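Local coordinates for gdp-l-fucose synthetase (Naegleria fowleri, PDB 6AQZ), which binds NADP and probably makes GDP-L-fucose from a GDP-4-keto-6-deoxymannose intermediate, as an epimerase and reductase of the short-chain dehydrogenase type, at residues K98-V106 / F153-M164; I189-H197 / R235-A243. One frame throughout, in Å; residues are numbered along the deposited sequence.

Interaction 1. Residues K98-V106 / F153-M164. With NAP (NADP nicotinamide-adenine-dinucleotide phosphate), chain G.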
loop_
_atom_site.group_PDB
_atom_site.type_symbol
_atom_site.label_atom_id
_atom_site.label_comp_id
_atom_site.label_asym_id
_atom_site.label_seq_id
_atom_site.Cartn_x
_atom_site.Cartn_y
_atom_site.Cartn_z
ATOM N N LYS A 98 6.912 10.039 8.405
ATOM C CA LYS A 98 6.532 8.959 7.492
ATOM C C LYS A 98 5.103 9.116 7.001
ATOM O O LYS A 98 4.820 8.814 5.842
ATOM C CB LYS A 98 6.728 7.592 8.146
ATOM C CG LYS A 98 8.176 7.140 8.110
ATOM C CD LYS A 98 8.300 5.738 8.600
ATOM C CE LYS A 98 9.716 5.263 8.563
ATOM N NZ LYS A 98 9.762 3.913 9.171
ATOM N N VAL A 99 4.216 9.669 7.837
ATOM C CA VAL A 99 2.832 9.912 7.432
ATOM C C VAL A 99 2.780 10.677 6.118
ATOM O O VAL A 99 2.110 10.263 5.162
ATOM C CB VAL A 99 2.090 10.672 8.549
ATOM C CG1 VAL A 99 0.852 11.342 8.032
ATOM C CG2 VAL A 99 1.698 9.718 9.655
ATOM N N SER A 100 3.563 11.754 6.016
ATOM C CA SER A 100 3.525 12.570 4.806
ATOM C C SER A 100 4.054 11.800 3.593
ATOM O O SER A 100 3.479 11.876 2.501
ATOM C CB SER A 100 4.320 13.846 5.039
ATOM O OG SER A 100 3.588 14.749 5.836
ATOM N N PHE A 101 5.124 11.022 3.768
ATOM C CA PHE A 101 5.645 10.260 2.638
ATOM C C PHE A 101 4.617 9.274 2.102
ATOM O O PHE A 101 4.629 8.968 0.901
ATOM C CB PHE A 101 6.922 9.520 3.020
ATOM C CG PHE A 101 8.154 10.379 3.019
ATOM C CD1 PHE A 101 8.887 10.557 1.857
ATOM C CD2 PHE A 101 8.596 10.985 4.181
ATOM C CE1 PHE A 101 10.043 11.359 1.847
ATOM C CE2 PHE A 101 9.740 11.769 4.185
ATOM C CZ PHE A 101 10.463 11.959 3.018
ATOM N N TRP A 102 3.762 8.714 2.975
ATOM C CA TRP A 102 2.691 7.858 2.477
ATOM C C TRP A 102 1.610 8.691 1.786
ATOM O O TRP A 102 1.312 8.489 0.605
ATOM C CB TRP A 102 2.076 7.022 3.602
ATOM C CG TRP A 102 0.842 6.326 3.131
ATOM C CD1 TRP A 102 -0.443 6.636 3.452
ATOM C CD2 TRP A 102 0.776 5.242 2.189
ATOM N NE1 TRP A 102 -1.304 5.808 2.785
ATOM C CE2 TRP A 102 -0.586 4.940 2.001
ATOM C CE3 TRP A 102 1.742 4.484 1.508
ATOM C CZ2 TRP A 102 -1.029 3.891 1.166
ATOM C CZ3 TRP A 102 1.310 3.477 0.648
ATOM C CH2 TRP A 102 -0.071 3.175 0.497
ATOM N N LEU A 103 1.039 9.664 2.505
ATOM C CA LEU A 103 -0.126 10.394 2.002
ATOM C C LEU A 103 0.198 11.184 0.741
ATOM O O LEU A 103 -0.533 11.098 -0.253
ATOM C CB LEU A 103 -0.678 11.342 3.076
ATOM C CG LEU A 103 -1.160 10.668 4.356
ATOM C CD1 LEU A 103 -1.615 11.668 5.403
ATOM C CD2 LEU A 103 -2.233 9.647 3.984
ATOM N N ASP A 104 1.284 11.974 0.769
ATOM C CA ASP A 104 1.609 12.815 -0.380
ATOM C C ASP A 104 1.829 11.983 -1.622
ATOM O O ASP A 104 1.366 12.343 -2.714
ATOM C CB ASP A 104 2.851 13.648 -0.101
ATOM C CG ASP A 104 2.603 14.725 0.918
ATOM O OD1 ASP A 104 1.445 14.847 1.381
ATOM O OD2 ASP A 104 3.555 15.458 1.234
ATOM N N ASN A 105 2.530 10.859 -1.478
ATOM C CA ASN A 105 2.813 10.021 -2.629
ATOM C C ASN A 105 1.593 9.214 -3.065
ATOM O O ASN A 105 1.290 9.157 -4.264
ATOM C CB ASN A 105 4.032 9.143 -2.341
ATOM C CG ASN A 105 5.336 9.927 -2.505
ATOM O OD1 ASN A 105 5.620 10.384 -3.602
ATOM N ND2 ASN A 105 6.113 10.113 -1.414
ATOM N N VAL A 106 0.851 8.614 -2.129
ATOM C CA VAL A 106 -0.243 7.773 -2.593
ATOM C C VAL A 106 -1.355 8.644 -3.190
ATOM O O VAL A 106 -2.020 8.235 -4.154
ATOM C CB VAL A 106 -0.761 6.833 -1.482
ATOM C CG1 VAL A 106 -1.727 7.561 -0.479
ATOM C CG2 VAL A 106 -1.414 5.628 -2.129
ATOM N N PHE A 153 13.015 -0.653 6.799
ATOM C CA PHE A 153 12.222 0.158 7.712
ATOM C C PHE A 153 12.417 1.661 7.476
ATOM O O PHE A 153 11.457 2.437 7.559
ATOM C CB PHE A 153 12.597 -0.231 9.143
ATOM C CG PHE A 153 12.119 0.724 10.184
ATOM C CD1 PHE A 153 10.801 0.684 10.618
ATOM C CD2 PHE A 153 12.988 1.649 10.748
ATOM C CE1 PHE A 153 10.352 1.559 11.590
ATOM C CE2 PHE A 153 12.545 2.529 11.719
ATOM C CZ PHE A 153 11.223 2.482 12.141
ATOM N N SER A 154 13.638 2.089 7.138
ATOM C CA SER A 154 13.943 3.519 7.195
ATOM C C SER A 154 13.106 4.336 6.211
ATOM O O SER A 154 12.786 5.497 6.484
ATOM C CB SER A 154 15.445 3.760 6.976
ATOM O OG SER A 154 15.894 3.322 5.704
ATOM N N ASN A 155 12.732 3.769 5.071
ATOM C CA ASN A 155 11.965 4.541 4.099
ATOM C C ASN A 155 10.699 3.806 3.691
ATOM O O ASN A 155 10.260 3.894 2.533
ATOM C CB ASN A 155 12.826 4.862 2.875
ATOM C CG ASN A 155 13.205 3.606 2.083
ATOM O OD1 ASN A 155 13.246 2.498 2.625
ATOM N ND2 ASN A 155 13.473 3.780 0.792
ATOM N N ASN A 156 10.082 3.068 4.621
ATOM C CA ASN A 156 9.078 2.120 4.153
ATOM C C ASN A 156 7.788 2.798 3.692
ATOM O O ASN A 156 7.071 2.223 2.865
ATOM C CB ASN A 156 8.818 1.032 5.200
ATOM C CG ASN A 156 8.324 1.562 6.531
ATOM O OD1 ASN A 156 8.082 2.759 6.725
ATOM N ND2 ASN A 156 8.210 0.651 7.480
ATOM N N ALA A 157 7.493 4.013 4.146
ATOM C CA ALA A 157 6.313 4.700 3.618
ATOM C C ALA A 157 6.520 5.091 2.158
ATOM O O ALA A 157 5.663 4.851 1.302
ATOM C CB ALA A 157 5.980 5.933 4.464
ATOM N N TYR A 158 7.644 5.729 1.859
ATOM C CA TYR A 158 7.959 6.004 0.469
ATOM C C TYR A 158 7.986 4.706 -0.335
ATOM O O TYR A 158 7.414 4.627 -1.426
ATOM C CB TYR A 158 9.297 6.747 0.408
ATOM C CG TYR A 158 9.794 7.053 -0.967
ATOM C CD1 TYR A 158 9.383 8.206 -1.617
ATOM C CD2 TYR A 158 10.693 6.212 -1.615
ATOM C CE1 TYR A 158 9.844 8.523 -2.877
ATOM C CE2 TYR A 158 11.163 6.526 -2.887
ATOM C CZ TYR A 158 10.724 7.686 -3.507
ATOM O OH TYR A 158 11.160 8.027 -4.758
ATOM N N ALA A 159 8.598 3.660 0.210
ATOM C CA ALA A 159 8.722 2.434 -0.560
ATOM C C ALA A 159 7.345 1.836 -0.866
ATOM O O ALA A 159 7.067 1.460 -2.008
ATOM C CB ALA A 159 9.606 1.439 0.193
ATOM N N TYR A 160 6.453 1.783 0.135
ATOM C CA TYR A 160 5.132 1.196 -0.087
ATOM C C TYR A 160 4.305 2.022 -1.061
ATOM O O TYR A 160 3.589 1.458 -1.899
ATOM C CB TYR A 160 4.384 1.022 1.243
ATOM C CG TYR A 160 4.685 -0.291 1.932
ATOM C CD1 TYR A 160 4.538 -1.509 1.258
ATOM C CD2 TYR A 160 5.125 -0.318 3.246
ATOM C CE1 TYR A 160 4.810 -2.703 1.894
ATOM C CE2 TYR A 160 5.388 -1.503 3.884
ATOM C CZ TYR A 160 5.233 -2.690 3.211
ATOM O OH TYR A 160 5.527 -3.868 3.872
ATOM N N ALA A 161 4.405 3.352 -0.985
ATOM C CA ALA A 161 3.722 4.191 -1.968
ATOM C C ALA A 161 4.171 3.860 -3.392
ATOM O O ALA A 161 3.345 3.808 -4.317
ATOM C CB ALA A 161 3.960 5.666 -1.650
ATOM N N LYS A 162 5.470 3.602 -3.587
ATOM C CA LYS A 162 5.942 3.204 -4.915
ATOM C C LYS A 162 5.383 1.837 -5.312
ATOM O O LYS A 162 4.966 1.635 -6.462
ATOM C CB LYS A 162 7.476 3.199 -4.972
ATOM C CG LYS A 162 8.106 4.551 -4.940
ATOM C CD LYS A 162 7.596 5.425 -6.059
ATOM C CE LYS A 162 8.558 6.605 -6.415
ATOM N NZ LYS A 162 7.839 7.461 -7.468
ATOM N N ARG A 163 5.363 0.892 -4.372
ATOM C CA ARG A 163 4.761 -0.413 -4.643
ATOM C C ARG A 163 3.299 -0.298 -5.062
ATOM O O ARG A 163 2.853 -1.009 -5.978
ATOM C CB ARG A 163 4.886 -1.325 -3.418
ATOM C CG ARG A 163 6.321 -1.606 -3.083
ATOM C CD ARG A 163 6.378 -2.719 -2.143
ATOM N NE ARG A 163 7.737 -3.053 -1.763
ATOM C CZ ARG A 163 8.035 -4.145 -1.075
ATOM N NH1 ARG A 163 7.047 -4.979 -0.747
ATOM N NH2 ARG A 163 9.293 -4.404 -0.733
ATOM N N MET A 164 2.529 0.556 -4.380
ATOM C CA MET A 164 1.116 0.718 -4.711
ATOM C C MET A 164 0.903 1.509 -6.006
ATOM O O MET A 164 -0.155 1.373 -6.630
ATOM C CB MET A 164 0.401 1.365 -3.520
ATOM C CG MET A 164 0.394 0.473 -2.250
ATOM S SD MET A 164 -0.223 -1.223 -2.588
ATOM C CE MET A 164 1.274 -2.201 -2.486
HETATM P PA NAP G . 13.397 15.732 -8.209
HETATM O O1A NAP G . 13.314 15.948 -6.728
HETATM O O2A NAP G . 14.632 16.098 -8.990
HETATM O O5B NAP G . 12.125 16.445 -8.985
HETATM C C5B NAP G . 10.972 15.824 -8.533
HETATM C C4B NAP G . 9.796 16.452 -9.330
HETATM O O4B NAP G . 8.529 16.214 -8.666
HETATM C C3B NAP G . 9.985 18.011 -9.528
HETATM O O3B NAP G . 9.523 18.389 -10.797
HETATM C C2B NAP G . 8.966 18.574 -8.528
HETATM O O2B NAP G . 8.391 19.714 -8.916
HETATM C C1B NAP G . 7.847 17.461 -8.709
HETATM N N9A NAP G . 6.859 17.506 -7.637
HETATM C C8A NAP G . 7.040 17.161 -6.314
HETATM N N7A NAP G . 5.921 17.307 -5.568
HETATM C C5A NAP G . 4.979 17.786 -6.463
HETATM C C6A NAP G . 3.642 18.133 -6.291
HETATM N N6A NAP G . 3.039 18.009 -5.039
HETATM N N1A NAP G . 2.889 18.563 -7.333
HETATM C C2A NAP G . 3.559 18.637 -8.522
HETATM N N3A NAP G . 4.841 18.350 -8.837
HETATM C C4A NAP G . 5.539 17.909 -7.764
HETATM O O3 NAP G . 13.126 14.085 -8.252
HETATM P PN NAP G . 13.888 13.342 -9.435
HETATM O O1N NAP G . 13.608 13.899 -10.778
HETATM O O2N NAP G . 15.249 12.820 -9.032
HETATM O O5D NAP G . 13.047 11.811 -9.531
HETATM C C5D NAP G . 11.831 11.904 -10.158
HETATM C C4D NAP G . 11.340 10.475 -10.211
HETATM O O4D NAP G . 12.490 9.623 -10.359
HETATM C C3D NAP G . 10.698 10.120 -8.786
HETATM O O3D NAP G . 9.547 9.370 -8.974
HETATM C C2D NAP G . 11.815 9.309 -8.094
HETATM O O2D NAP G . 11.359 8.299 -7.281
HETATM C C1D NAP G . 12.489 8.642 -9.329
HETATM N N1N NAP G . 13.866 8.185 -8.981
HETATM C C2N NAP G . 14.928 9.076 -8.810
HETATM C C3N NAP G . 16.177 8.611 -8.454
HETATM C C7N NAP G . 17.302 9.583 -8.261
HETATM O O7N NAP G . 18.424 9.239 -7.852
HETATM N N7N NAP G . 17.088 10.937 -8.541
HETATM C C4N NAP G . 16.458 7.174 -8.231
HETATM C C5N NAP G . 15.260 6.300 -8.421
HETATM C C6N NAP G . 14.073 6.797 -8.775
HETATM P P2B NAP G . 9.231 21.287 -8.407
HETATM O O1X NAP G . 10.474 21.179 -9.236
HETATM O O2X NAP G . 8.179 22.298 -8.866
HETATM O O3X NAP G . 9.361 21.045 -6.932
HETATM O O HOH W 1 5.744 8.214 -5.473
#
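Lys98 reaches from helix 98-106 to the start of helix 156-164. The two helices run almost parallel, 18° apart, with axes 7.8 Å from each other. They belong to the Rossmann-type domain of an extended short-chain dehydrogenase, and the second carries the YxxxK pair of that family, Tyr158 and Lys162.

Along Lys98, CB rests on the methyl of Ala157. Beyond CG the chain is fully extended, which takes CD and CE past Asn156 OD1. Within these segments NZ meets three groups, and it makes a long, weak ion pair with Glu174 of the second subunit. Lys98 NZ donates to Phe153 O at 2.8 Å. NZ also donates to Asn156 OD1, approaching from above the carbonyl plane and not along a lone pair. Lys98 NZ also sits over one face of the Phe153 ring, 3.6 Å from its centroid, a cation-pi contact. Phe153 is poorly ordered, so its contacts are less well defined.

Further along, small residues let the helices close in. Ala161 CB meets Asn105 CB at 3.5 Å. Trp102 CG stands anti to its backbone N (chi1 171°), which turns the indole edge toward the second helix. Its rim meets Ala161 N and Met164 CG near the ring plane. Its NE1 is hydrogen-bonded to Asn110 OD1 of the second subunit, and Trp171 of that subunit meets the ring, so this side of the helix pair faces the dimer partner.

Asn105 is held by its amide. ND2 donates to Phe101 O in the carbonyl plane, and also to Phe87 O. OD1 accepts from a water that accepts from Lys162 NZ. Lys162 NZ gives a 3.0 Å bond to O3D of the nicotinamide ribose, and Tyr158 OH accepts from O2D at 2.5 Å.

Interaction 2. Residues I189-H197 / R235-A243. With NAP (NADP nicotinamide-adenine-dinucleotide phosphate), chain G.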
loop_
_atom_site.group_PDB
_atom_site.type_symbol
_atom_site.label_atom_id
_atom_site.label_comp_id
_atom_site.label_asym_id
_atom_site.label_seq_id
_atom_site.Cartn_x
_atom_site.Cartn_y
_atom_site.Cartn_z
ATOM N N ILE A 189 12.339 1.394 -13.258
ATOM C CA ILE A 189 12.971 1.439 -11.944
ATOM C C ILE A 189 14.392 1.943 -12.141
ATOM O O ILE A 189 15.307 1.139 -12.383
ATOM C CB ILE A 189 12.984 0.069 -11.259
ATOM C CG1 ILE A 189 11.643 -0.651 -11.408
ATOM C CG2 ILE A 189 13.345 0.230 -9.803
ATOM C CD1 ILE A 189 11.635 -1.925 -10.653
ATOM N N PRO A 190 14.623 3.246 -12.090
ATOM C CA PRO A 190 15.987 3.745 -12.244
ATOM C C PRO A 190 16.771 3.521 -10.963
ATOM O O PRO A 190 16.219 3.432 -9.866
ATOM C CB PRO A 190 15.799 5.234 -12.562
ATOM C CG PRO A 190 14.475 5.581 -11.978
ATOM C CD PRO A 190 13.631 4.332 -12.001
ATOM N N THR A 191 18.063 3.354 -11.137
ATOM C CA THR A 191 19.016 3.265 -10.045
ATOM C C THR A 191 19.420 4.689 -9.634
ATOM O O THR A 191 18.667 5.643 -9.850
ATOM C CB THR A 191 20.218 2.429 -10.495
ATOM O OG1 THR A 191 20.929 1.949 -9.354
ATOM C CG2 THR A 191 21.167 3.253 -11.439
ATOM N N ASN A 192 20.558 4.837 -8.956
ATOM C CA ASN A 192 21.089 6.151 -8.587
ATOM C C ASN A 192 21.319 7.048 -9.796
ATOM O O ASN A 192 22.222 6.808 -10.603
ATOM C CB ASN A 192 22.394 5.979 -7.816
ATOM C CG ASN A 192 22.250 5.007 -6.667
ATOM O OD1 ASN A 192 21.643 5.328 -5.654
ATOM N ND2 ASN A 192 22.760 3.792 -6.845
ATOM N N LEU A 193 20.519 8.087 -9.917
ATOM C CA LEU A 193 20.656 9.041 -11.001
ATOM C C LEU A 193 21.575 10.194 -10.597
ATOM O O LEU A 193 21.692 10.536 -9.417
ATOM C CB LEU A 193 19.286 9.593 -11.414
ATOM C CG LEU A 193 18.233 8.604 -11.909
ATOM C CD1 LEU A 193 17.001 9.337 -12.466
ATOM C CD2 LEU A 193 18.806 7.604 -12.894
ATOM N N PHE A 194 22.248 10.782 -11.589
ATOM C CA PHE A 194 22.980 12.026 -11.354
ATOM C C PHE A 194 22.962 12.869 -12.616
ATOM O O PHE A 194 22.742 12.373 -13.730
ATOM C CB PHE A 194 24.432 11.771 -10.909
ATOM C CG PHE A 194 25.289 11.142 -11.975
ATOM C CD1 PHE A 194 25.212 9.767 -12.226
ATOM C CD2 PHE A 194 26.140 11.930 -12.768
ATOM C CE1 PHE A 194 25.994 9.189 -13.213
ATOM C CE2 PHE A 194 26.915 11.361 -13.773
ATOM C CZ PHE A 194 26.850 9.988 -13.986
ATOM N N GLY A 195 23.200 14.159 -12.436
ATOM C CA GLY A 195 23.289 15.038 -13.569
ATOM C C GLY A 195 22.819 16.443 -13.294
ATOM O O GLY A 195 22.582 16.850 -12.145
ATOM N N PRO A 196 22.676 17.216 -14.365
ATOM C CA PRO A 196 22.280 18.615 -14.208
ATOM C C PRO A 196 20.870 18.733 -13.653
ATOM O O PRO A 196 20.042 17.834 -13.795
ATOM C CB PRO A 196 22.390 19.192 -15.632
ATOM C CG PRO A 196 22.515 18.063 -16.535
ATOM C CD PRO A 196 23.075 16.898 -15.743
ATOM N N HIS A 197 20.621 19.863 -12.987
ATOM C CA HIS A 197 19.346 20.194 -12.353
ATOM C C HIS A 197 19.005 19.281 -11.181
ATOM O O HIS A 197 17.856 19.249 -10.745
ATOM C CB HIS A 197 18.210 20.190 -13.372
ATOM C CG HIS A 197 18.392 21.192 -14.465
ATOM N ND1 HIS A 197 18.095 22.527 -14.306
ATOM C CD2 HIS A 197 18.838 21.052 -15.737
ATOM C CE1 HIS A 197 18.346 23.167 -15.434
ATOM N NE2 HIS A 197 18.794 22.295 -16.319
ATOM N N ARG A 235 28.551 1.101 -5.821
ATOM C CA ARG A 235 27.227 1.538 -6.228
ATOM C C ARG A 235 27.147 1.618 -7.742
ATOM O O ARG A 235 28.153 1.806 -8.420
ATOM C CB ARG A 235 26.874 2.915 -5.640
ATOM C CG ARG A 235 26.708 2.932 -4.133
ATOM C CD ARG A 235 25.669 1.916 -3.650
ATOM N NE ARG A 235 25.572 1.940 -2.192
ATOM C CZ ARG A 235 26.117 1.039 -1.383
ATOM N NH1 ARG A 235 26.792 0.008 -1.875
ATOM N NH2 ARG A 235 25.970 1.162 -0.072
ATOM N N GLN A 236 25.932 1.476 -8.256
ATOM C CA GLN A 236 25.625 1.683 -9.663
ATOM C C GLN A 236 25.064 3.092 -9.839
ATOM O O GLN A 236 24.135 3.479 -9.124
ATOM C CB GLN A 236 24.620 0.637 -10.138
ATOM C CG GLN A 236 25.227 -0.707 -10.502
ATOM C CD GLN A 236 24.250 -1.873 -10.327
ATOM O OE1 GLN A 236 23.434 -1.895 -9.400
ATOM N NE2 GLN A 236 24.297 -2.818 -11.254
ATOM N N PHE A 237 25.639 3.863 -10.765
ATOM C CA PHE A 237 25.257 5.260 -10.998
ATOM C C PHE A 237 24.866 5.446 -12.453
ATOM O O PHE A 237 25.647 5.111 -13.351
ATOM C CB PHE A 237 26.391 6.242 -10.657
ATOM C CG PHE A 237 26.740 6.293 -9.186
ATOM C CD1 PHE A 237 25.962 7.025 -8.297
ATOM C CD2 PHE A 237 27.833 5.590 -8.692
ATOM C CE1 PHE A 237 26.273 7.077 -6.958
ATOM C CE2 PHE A 237 28.153 5.630 -7.355
ATOM C CZ PHE A 237 27.368 6.368 -6.481
ATOM N N LEU A 238 23.681 6.009 -12.689
ATOM C CA LEU A 238 23.157 6.167 -14.044
ATOM C C LEU A 238 23.023 7.643 -14.371
ATOM O O LEU A 238 22.306 8.369 -13.676
ATOM C CB LEU A 238 21.810 5.454 -14.210
ATOM C CG LEU A 238 21.214 5.462 -15.620
ATOM C CD1 LEU A 238 22.193 4.794 -16.612
ATOM C CD2 LEU A 238 19.857 4.759 -15.622
ATOM N N TYR A 239 23.711 8.076 -15.430
ATOM C CA TYR A 239 23.601 9.449 -15.915
ATOM C C TYR A 239 22.172 9.756 -16.332
ATOM O O TYR A 239 21.567 9.014 -17.109
ATOM C CB TYR A 239 24.550 9.655 -17.104
ATOM C CG TYR A 239 24.732 11.083 -17.578
ATOM C CD1 TYR A 239 24.620 12.155 -16.698
ATOM C CD2 TYR A 239 25.062 11.355 -18.906
ATOM C CE1 TYR A 239 24.808 13.459 -17.131
ATOM C CE2 TYR A 239 25.262 12.660 -19.356
ATOM C CZ TYR A 239 25.133 13.710 -18.463
ATOM O OH TYR A 239 25.316 15.005 -18.887
ATOM N N SER A 240 21.654 10.889 -15.863
ATOM C CA SER A 240 20.262 11.215 -16.146
ATOM C C SER A 240 19.969 11.308 -17.642
ATOM O O SER A 240 18.875 10.928 -18.072
ATOM C CB SER A 240 19.887 12.510 -15.431
ATOM O OG SER A 240 20.633 13.590 -15.948
ATOM N N HIS A 241 20.911 11.801 -18.460
ATOM C CA HIS A 241 20.632 11.828 -19.897
ATOM C C HIS A 241 20.511 10.410 -20.470
ATOM O O HIS A 241 19.653 10.147 -21.325
ATOM C CB HIS A 241 21.707 12.618 -20.637
ATOM C CG HIS A 241 21.711 14.074 -20.308
ATOM N ND1 HIS A 241 22.609 14.961 -20.861
ATOM C CD2 HIS A 241 20.927 14.800 -19.477
ATOM C CE1 HIS A 241 22.375 16.171 -20.391
ATOM N NE2 HIS A 241 21.365 16.101 -19.542
ATOM N N ASP A 242 21.345 9.482 -19.997
ATOM C CA ASP A 242 21.187 8.088 -20.391
ATOM C C ASP A 242 19.851 7.520 -19.904
ATOM O O ASP A 242 19.133 6.857 -20.669
ATOM C CB ASP A 242 22.343 7.259 -19.845
ATOM C CG ASP A 242 23.639 7.545 -20.521
ATOM O OD1 ASP A 242 23.657 8.272 -21.545
ATOM O OD2 ASP A 242 24.650 7.011 -20.024
ATOM N N ALA A 243 19.488 7.790 -18.647
ATOM C CA ALA A 243 18.200 7.320 -18.134
ATOM C C ALA A 243 17.050 7.863 -18.970
ATOM O O ALA A 243 16.065 7.152 -19.223
ATOM C CB ALA A 243 18.019 7.730 -16.670
HETATM P PA NAP G . 13.397 15.732 -8.209
HETATM O O1A NAP G . 13.314 15.948 -6.728
HETATM O O2A NAP G . 14.632 16.098 -8.990
HETATM O O5B NAP G . 12.125 16.445 -8.985
HETATM C C5B NAP G . 10.972 15.824 -8.533
HETATM C C4B NAP G . 9.796 16.452 -9.330
HETATM O O4B NAP G . 8.529 16.214 -8.666
HETATM C C3B NAP G . 9.985 18.011 -9.528
HETATM O O3B NAP G . 9.523 18.389 -10.797
HETATM C C2B NAP G . 8.966 18.574 -8.528
HETATM O O2B NAP G . 8.391 19.714 -8.916
HETATM C C1B NAP G . 7.847 17.461 -8.709
HETATM N N9A NAP G . 6.859 17.506 -7.637
HETATM C C8A NAP G . 7.040 17.161 -6.314
HETATM N N7A NAP G . 5.921 17.307 -5.568
HETATM C C5A NAP G . 4.979 17.786 -6.463
HETATM C C6A NAP G . 3.642 18.133 -6.291
HETATM N N6A NAP G . 3.039 18.009 -5.039
HETATM N N1A NAP G . 2.889 18.563 -7.333
HETATM C C2A NAP G . 3.559 18.637 -8.522
HETATM N N3A NAP G . 4.841 18.350 -8.837
HETATM C C4A NAP G . 5.539 17.909 -7.764
HETATM O O3 NAP G . 13.126 14.085 -8.252
HETATM P PN NAP G . 13.888 13.342 -9.435
HETATM O O1N NAP G . 13.608 13.899 -10.778
HETATM O O2N NAP G . 15.249 12.820 -9.032
HETATM O O5D NAP G . 13.047 11.811 -9.531
HETATM C C5D NAP G . 11.831 11.904 -10.158
HETATM C C4D NAP G . 11.340 10.475 -10.211
HETATM O O4D NAP G . 12.490 9.623 -10.359
HETATM C C3D NAP G . 10.698 10.120 -8.786
HETATM O O3D NAP G . 9.547 9.370 -8.974
HETATM C C2D NAP G . 11.815 9.309 -8.094
HETATM O O2D NAP G . 11.359 8.299 -7.281
HETATM C C1D NAP G . 12.489 8.642 -9.329
HETATM N N1N NAP G . 13.866 8.185 -8.981
HETATM C C2N NAP G . 14.928 9.076 -8.810
HETATM C C3N NAP G . 16.177 8.611 -8.454
HETATM C C7N NAP G . 17.302 9.583 -8.261
HETATM O O7N NAP G . 18.424 9.239 -7.852
HETATM N N7N NAP G . 17.088 10.937 -8.541
HETATM C C4N NAP G . 16.458 7.174 -8.231
HETATM C C5N NAP G . 15.260 6.300 -8.421
HETATM C C6N NAP G . 14.073 6.797 -8.775
HETATM P P2B NAP G . 9.231 21.287 -8.407
HETATM O O1X NAP G . 10.474 21.179 -9.236
HETATM O O2X NAP G . 8.179 22.298 -8.866
HETATM O O3X NAP G . 9.361 21.045 -6.932
#
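Phe194 packs against Tyr239 and Leu238 and has the largest surface buried here. Its CG lies between the backbone N and the carbonyl carbon (chi1 67°), which swings the ring across the neighbouring strand. Tyr239 CA sits over one face of that ring, 4.0 Å from the centroid, as a CH-pi contact. The two aromatic rings are tilted by 29° but slid apart, so they hardly overlap. CE1 of Phe194 also touches CB of Phe237.

The backbones form a parallel strand pair in the Rossmann-type sheet, 184-194 beside 234-239. Leu238 N donates to Asn192 O at 2.7 Å, almost straight. Phe194 N donates to Leu238 O. Past the strand end, Phe194 O receives Ser240 N at 2.8 Å, at the start of helix 240-253.

Leu238 points to the side of the sheet that Leu193 also faces. Leu238 CB meets Thr191 CG2 at 3.6 Å and Leu193 CD2 at 3.9 Å. Leu193 CD2 reaches Ala243 as well, while its CB and CG lie by the nicotinamide carboxamide.

Asn192 turns its amide to the second strand. Asn192 ND2 donates to Gln236 O at 2.7 Å, and that oxygen lies in the amide plane. The next residue binds the cofactor: Leu193 N donates to O7N of NADP at 3.2 Å.

How the interactions relate
Interactions 1 and 2 meet the same end of NADP. Residues 153-164 hold the ribose hydroxyls next to the nicotinamide, and residues 189-197 lie along the nicotinamide ring and its carboxamide. The contact centres are 22 Å apart and the nearest atoms about 8 Å, so the two do not touch. The cofactor lies between them. Helix 156-179 and strand 184-194 are consecutive elements of the chain. Within the pocket, Thr191 O comes 3.1 Å from C4N of NADP, the carbon at which hydride is transferred in nicotinamide cofactors. Only interaction 1 is in contact with the second subunit.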